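Long-range contact in conserved uncharacterized protein (predicted phosphoesterase COG0622) (Streptococcus pneumoniae, PDB 3CK2), which is probably a metal-dependent phosphoesterase of the calcineurin-like superfamily, binding two manganese ions, with a substrate still unidentified: residues Asp18-Val30 with Glu43-Arg55. Sequence-based numbering, arbitrary orientation.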
loop_
_atom_site.group_PDB
_atom_site.type_symbol
_atom_site.label_atom_id
_atom_site.label_comp_id
_atom_site.label_asym_id
_atom_site.label_seq_id
_atom_site.Cartn_x
_atom_site.Cartn_y
_atom_site.Cartn_z
ATOM N N ASP A 18 10.806 5.251 -11.373
ATOM C CA ASP A 18 11.664 4.089 -11.249
ATOM C C ASP A 18 10.839 2.849 -11.614
ATOM O O ASP A 18 10.017 2.365 -10.850
ATOM C CB ASP A 18 12.228 4.035 -9.828
ATOM C CG ASP A 18 13.227 2.931 -9.625
ATOM O OD1 ASP A 18 13.235 1.948 -10.387
ATOM O OD2 ASP A 18 13.993 3.048 -8.655
ATOM N N SER A 19 11.038 2.378 -12.831
ATOM C CA SER A 19 10.349 1.216 -13.311
ATOM C C SER A 19 11.081 -0.086 -12.960
ATOM O O SER A 19 10.440 -1.113 -12.818
ATOM C CB SER A 19 10.122 1.330 -14.832
ATOM O OG SER A 19 11.332 1.562 -15.495
ATOM N N LEU A 20 12.406 -0.040 -12.791
ATOM C CA LEU A 20 13.155 -1.256 -12.442
ATOM C C LEU A 20 12.720 -1.731 -11.074
ATOM O O LEU A 20 12.601 -2.940 -10.854
ATOM C CB LEU A 20 14.670 -1.055 -12.461
ATOM C CG LEU A 20 15.494 -1.109 -13.761
ATOM C CD1 LEU A 20 16.993 -0.944 -13.408
ATOM C CD2 LEU A 20 15.312 -2.381 -14.631
ATOM N N ILE A 21 12.452 -0.803 -10.151
ATOM C CA ILE A 21 12.037 -1.246 -8.797
ATOM C C ILE A 21 10.644 -1.885 -8.772
ATOM O O ILE A 21 10.380 -2.836 -8.029
ATOM C CB ILE A 21 12.222 -0.157 -7.667
ATOM C CG1 ILE A 21 12.292 -0.863 -6.300
ATOM C CG2 ILE A 21 11.153 0.923 -7.672
ATOM C CD1 ILE A 21 13.509 -1.798 -6.101
ATOM N N VAL A 22 9.761 -1.354 -9.590
ATOM C CA VAL A 22 8.410 -1.886 -9.739
ATOM C C VAL A 22 8.436 -3.303 -10.346
ATOM O O VAL A 22 7.740 -4.202 -9.864
ATOM C CB VAL A 22 7.563 -0.897 -10.577
ATOM C CG1 VAL A 22 6.235 -1.536 -11.022
ATOM C CG2 VAL A 22 7.357 0.363 -9.763
ATOM N N GLU A 23 9.237 -3.473 -11.400
ATOM C CA GLU A 23 9.460 -4.788 -12.060
ATOM C C GLU A 23 10.068 -5.816 -11.089
ATOM O O GLU A 23 9.663 -6.961 -11.053
ATOM C CB GLU A 23 10.390 -4.632 -13.278
ATOM C CG GLU A 23 10.625 -5.923 -14.079
ATOM C CD GLU A 23 11.572 -5.761 -15.280
ATOM O OE1 GLU A 23 12.357 -4.787 -15.314
ATOM O OE2 GLU A 23 11.569 -6.647 -16.172
ATOM N N GLU A 24 11.060 -5.378 -10.324
ATOM C CA GLU A 24 11.746 -6.228 -9.365
ATOM C C GLU A 24 10.800 -6.745 -8.288
ATOM O O GLU A 24 10.830 -7.926 -7.956
ATOM C CB GLU A 24 12.897 -5.482 -8.718
ATOM C CG GLU A 24 13.654 -6.390 -7.799
ATOM C CD GLU A 24 14.962 -5.808 -7.283
ATOM O OE1 GLU A 24 15.336 -4.668 -7.705
ATOM O OE2 GLU A 24 15.589 -6.525 -6.457
ATOM N N VAL A 25 9.961 -5.864 -7.764
ATOM C CA VAL A 25 8.974 -6.221 -6.739
ATOM C C VAL A 25 7.823 -7.092 -7.307
ATOM O O VAL A 25 7.387 -8.067 -6.658
ATOM C CB VAL A 25 8.429 -4.919 -6.006
ATOM C CG1 VAL A 25 7.126 -5.181 -5.234
ATOM C CG2 VAL A 25 9.525 -4.320 -5.128
ATOM N N ARG A 26 7.353 -6.751 -8.512
ATOM C CA ARG A 26 6.405 -7.596 -9.232
ATOM C C ARG A 26 6.951 -9.027 -9.342
ATOM O O ARG A 26 6.314 -9.993 -8.872
ATOM C CB ARG A 26 6.073 -7.072 -10.650
ATOM C CG ARG A 26 5.001 -7.996 -11.339
ATOM C CD ARG A 26 5.040 -8.157 -12.867
ATOM N NE ARG A 26 6.375 -8.380 -13.415
ATOM C CZ ARG A 26 6.726 -8.053 -14.659
ATOM N NH1 ARG A 26 5.833 -7.520 -15.458
ATOM N NH2 ARG A 26 7.965 -8.259 -15.123
ATOM N N ASP A 27 8.111 -9.126 -9.989
ATOM C CA ASP A 27 8.778 -10.375 -10.259
ATOM C C ASP A 27 9.028 -11.208 -9.001
ATOM O O ASP A 27 8.920 -12.427 -9.015
ATOM C CB ASP A 27 10.133 -10.106 -10.953
ATOM C CG ASP A 27 9.992 -9.742 -12.433
ATOM O OD1 ASP A 27 8.855 -9.745 -12.954
ATOM O OD2 ASP A 27 11.030 -9.471 -13.076
ATOM N N ARG A 28 9.398 -10.549 -7.925
ATOM C CA ARG A 28 9.723 -11.259 -6.695
ATOM C C ARG A 28 8.491 -11.906 -6.069
ATOM O O ARG A 28 8.548 -13.024 -5.530
ATOM C CB ARG A 28 10.340 -10.275 -5.707
ATOM C CG ARG A 28 10.887 -10.922 -4.474
ATOM C CD ARG A 28 11.507 -9.889 -3.582
ATOM N NE ARG A 28 11.935 -10.510 -2.338
ATOM C CZ ARG A 28 13.061 -11.211 -2.203
ATOM N NH1 ARG A 28 13.916 -11.352 -3.224
ATOM N NH2 ARG A 28 13.341 -11.757 -1.030
ATOM N N TYR A 29 7.367 -11.210 -6.172
ATOM C CA TYR A 29 6.214 -11.521 -5.351
ATOM C C TYR A 29 4.970 -12.010 -6.109
ATOM O O TYR A 29 4.147 -12.748 -5.526
ATOM C CB TYR A 29 5.858 -10.295 -4.508
ATOM C CG TYR A 29 6.878 -9.945 -3.448
ATOM C CD1 TYR A 29 7.064 -10.759 -2.315
ATOM C CD2 TYR A 29 7.624 -8.756 -3.546
ATOM C CE1 TYR A 29 8.007 -10.392 -1.322
ATOM C CE2 TYR A 29 8.529 -8.366 -2.572
ATOM C CZ TYR A 29 8.732 -9.179 -1.455
ATOM O OH TYR A 29 9.667 -8.787 -0.526
ATOM N N VAL A 30 4.788 -11.598 -7.372
ATOM C CA VAL A 30 3.530 -11.975 -8.069
ATOM C C VAL A 30 3.446 -13.498 -8.174
ATOM O O VAL A 30 4.418 -14.169 -8.555
ATOM C CB VAL A 30 3.315 -11.292 -9.435
ATOM C CG1 VAL A 30 2.110 -11.945 -10.197
ATOM C CG2 VAL A 30 3.134 -9.777 -9.237
ATOM N N GLU A 43 4.441 7.298 -12.089
ATOM C CA GLU A 43 4.831 8.060 -13.283
ATOM C C GLU A 43 5.033 7.161 -14.513
ATOM O O GLU A 43 5.641 7.570 -15.488
ATOM C CB GLU A 43 6.035 8.946 -13.019
ATOM C CG GLU A 43 5.839 9.946 -11.863
ATOM C CD GLU A 43 7.087 10.814 -11.676
ATOM O OE1 GLU A 43 7.898 10.882 -12.618
ATOM O OE2 GLU A 43 7.294 11.398 -10.589
ATOM N N LEU A 44 4.455 5.953 -14.445
ATOM C CA LEU A 44 4.460 4.966 -15.510
ATOM C C LEU A 44 3.113 4.996 -16.223
ATOM O O LEU A 44 2.133 5.541 -15.708
ATOM C CB LEU A 44 4.743 3.545 -14.947
ATOM C CG LEU A 44 5.999 3.330 -14.097
ATOM C CD1 LEU A 44 6.153 1.844 -13.692
ATOM C CD2 LEU A 44 7.284 3.878 -14.767
ATOM N N ARG A 45 3.100 4.409 -17.414
ATOM C CA ARG A 45 1.882 4.168 -18.173
ATOM C C ARG A 45 1.029 3.054 -17.577
ATOM O O ARG A 45 1.576 2.054 -17.104
ATOM C CB ARG A 45 2.241 3.822 -19.592
ATOM C CG ARG A 45 2.732 5.026 -20.327
ATOM C CD ARG A 45 3.590 4.662 -21.494
ATOM N NE ARG A 45 2.830 4.008 -22.545
ATOM C CZ ARG A 45 1.969 4.624 -23.345
ATOM N NH1 ARG A 45 1.699 5.918 -23.203
ATOM N NH2 ARG A 45 1.364 3.922 -24.280
ATOM N N PRO A 46 -0.306 3.277 -17.501
ATOM C CA PRO A 46 -1.272 2.265 -17.015
ATOM C C PRO A 46 -1.289 0.978 -17.828
ATOM O O PRO A 46 -1.601 -0.055 -17.296
ATOM C CB PRO A 46 -2.639 2.966 -17.121
ATOM C CG PRO A 46 -2.343 4.408 -17.210
ATOM C CD PRO A 46 -0.952 4.573 -17.770
ATOM N N ASP A 47 -0.919 1.058 -19.091
ATOM C CA ASP A 47 -0.788 -0.130 -19.927
ATOM C C ASP A 47 0.588 -0.787 -19.848
ATOM O O ASP A 47 0.832 -1.736 -20.559
ATOM C CB ASP A 47 -1.144 0.187 -21.390
ATOM C CG ASP A 47 -0.180 1.161 -22.039
ATOM O OD1 ASP A 47 0.882 1.507 -21.449
ATOM O OD2 ASP A 47 -0.482 1.566 -23.174
ATOM N N SER A 48 1.483 -0.306 -18.980
ATOM C CA SER A 48 2.741 -1.017 -18.749
ATOM C C SER A 48 2.495 -2.481 -18.359
ATOM O O SER A 48 1.648 -2.784 -17.498
ATOM C CB SER A 48 3.584 -0.367 -17.668
ATOM O OG SER A 48 4.852 -0.993 -17.591
ATOM N N PRO A 49 3.251 -3.398 -18.980
ATOM C CA PRO A 49 3.167 -4.799 -18.561
ATOM C C PRO A 49 3.733 -5.062 -17.180
ATOM O O PRO A 49 3.519 -6.136 -16.648
ATOM C CB PRO A 49 3.955 -5.549 -19.637
ATOM C CG PRO A 49 4.848 -4.533 -20.246
ATOM C CD PRO A 49 4.193 -3.202 -20.104
ATOM N N LEU A 50 4.421 -4.078 -16.596
ATOM C CA LEU A 50 4.855 -4.119 -15.193
ATOM C C LEU A 50 3.692 -4.192 -14.195
ATOM O O LEU A 50 3.880 -4.609 -13.043
ATOM C CB LEU A 50 5.737 -2.898 -14.887
ATOM C CG LEU A 50 7.032 -2.803 -15.733
ATOM C CD1 LEU A 50 7.846 -1.558 -15.311
ATOM C CD2 LEU A 50 7.900 -4.112 -15.692
ATOM N N TRP A 51 2.487 -3.827 -14.635
ATOM C CA TRP A 51 1.334 -3.832 -13.750
ATOM C C TRP A 51 0.602 -5.161 -13.698
ATOM O O TRP A 51 -0.390 -5.273 -12.969
ATOM C CB TRP A 51 0.339 -2.744 -14.128
ATOM C CG TRP A 51 0.869 -1.354 -13.984
ATOM C CD1 TRP A 51 0.871 -0.368 -14.950
ATOM C CD2 TRP A 51 1.518 -0.786 -12.836
ATOM N NE1 TRP A 51 1.455 0.779 -14.455
ATOM C CE2 TRP A 51 1.846 0.557 -13.161
ATOM C CE3 TRP A 51 1.843 -1.267 -11.565
ATOM C CZ2 TRP A 51 2.465 1.415 -12.255
ATOM C CZ3 TRP A 51 2.458 -0.420 -10.681
ATOM C CH2 TRP A 51 2.769 0.912 -11.029
ATOM N N GLU A 52 1.052 -6.138 -14.476
ATOM C CA GLU A 52 0.432 -7.468 -14.464
ATOM C C GLU A 52 0.694 -8.103 -13.109
ATOM O O GLU A 52 1.849 -8.236 -12.698
ATOM C CB GLU A 52 0.998 -8.394 -15.559
ATOM C CG GLU A 52 0.789 -7.947 -16.995
ATOM C CD GLU A 52 1.785 -8.596 -17.947
ATOM O OE1 GLU A 52 2.927 -8.887 -17.533
ATOM O OE2 GLU A 52 1.428 -8.803 -19.115
ATOM N N GLY A 53 -0.388 -8.471 -12.427
ATOM C CA GLY A 53 -0.355 -9.021 -11.073
ATOM C C GLY A 53 -0.485 -7.988 -9.943
ATOM O O GLY A 53 -0.618 -8.375 -8.765
ATOM N N ILE A 54 -0.480 -6.689 -10.291
ATOM C CA ILE A 54 -0.446 -5.607 -9.304
ATOM C C ILE A 54 -1.737 -4.792 -9.308
ATOM O O ILE A 54 -2.241 -4.475 -10.373
ATOM C CB ILE A 54 0.759 -4.634 -9.546
ATOM C CG1 ILE A 54 2.094 -5.391 -9.489
ATOM C CG2 ILE A 54 0.728 -3.479 -8.528
ATOM C CD1 ILE A 54 3.279 -4.517 -9.829
ATOM N N ARG A 55 -2.249 -4.442 -8.119
ATOM C CA ARG A 55 -3.386 -3.524 -8.010
ATOM C C ARG A 55 -2.897 -2.107 -7.815
ATOM O O ARG A 55 -2.300 -1.808 -6.787
ATOM C CB ARG A 55 -4.310 -3.902 -6.848
ATOM C CG ARG A 55 -4.838 -5.313 -6.895
ATOM C CD ARG A 55 -5.943 -5.422 -7.914
ATOM N NE ARG A 55 -7.255 -5.083 -7.367
ATOM C CZ ARG A 55 -8.361 -4.950 -8.093
ATOM N NH1 ARG A 55 -8.332 -5.090 -9.410
ATOM N NH2 ARG A 55 -9.504 -4.659 -7.491
#
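The Arg26 guanidinium has Leu50 CD2 over one face, while Pro49 O, 2.9 Å from Arg26 NH1, and the carboxylate of Asp27 lie at its edge, near the plane. Asp27 OD1 takes both NE and NH2 side-on, which limits rotation of the guanidinium. Glu52 adds charge alone: its OE1 stands 3.8 Å from Arg26 NH1 in a long salt bridge, off the plane, with no N-H aimed at it. Bent at chi2 (-149°), the arginine chain lays Arg26 CD 3.2 Å from Glu52 O and crosses Leu50 at about a right angle; chi3 (45°) turns the guanidinium toward Pro49 O. The Trp51 indole meets Val22 CG1 obliquely through CZ3, at 4.0 Å. In the ring plane, NE1 donates to Arg45 O, whose other face receives Ser48 N in a type I turn; His38 packs edge-to-face with the indole. Helix 19-29 is the first crossover helix of the calcineurin-like fold, following strand 7-12 and leading to strand 35-38; here it rests on the loop that runs from beside the manganese site into edge strand 54-56. Asp18 N-caps this helix through OD1. Leu50 lies against the helix, CD2 on Glu23 CB at 3.5 Å and CD1 beside Ser19 CB, which Leu44 CD2 also touches, at 3.8 Å. Deeper, Ile54 CD1 reaches Arg26 CB, and the same isoleucine packs on Met12 and Val36 of the sheet. Where the helix ends, Val30 CG1 lies 3.9 Å from Gly53 CA; Gly53, third in the type II turn Trp51-Ile54, has a positive phi (92°), and a CB there would collide with Val30 CG1.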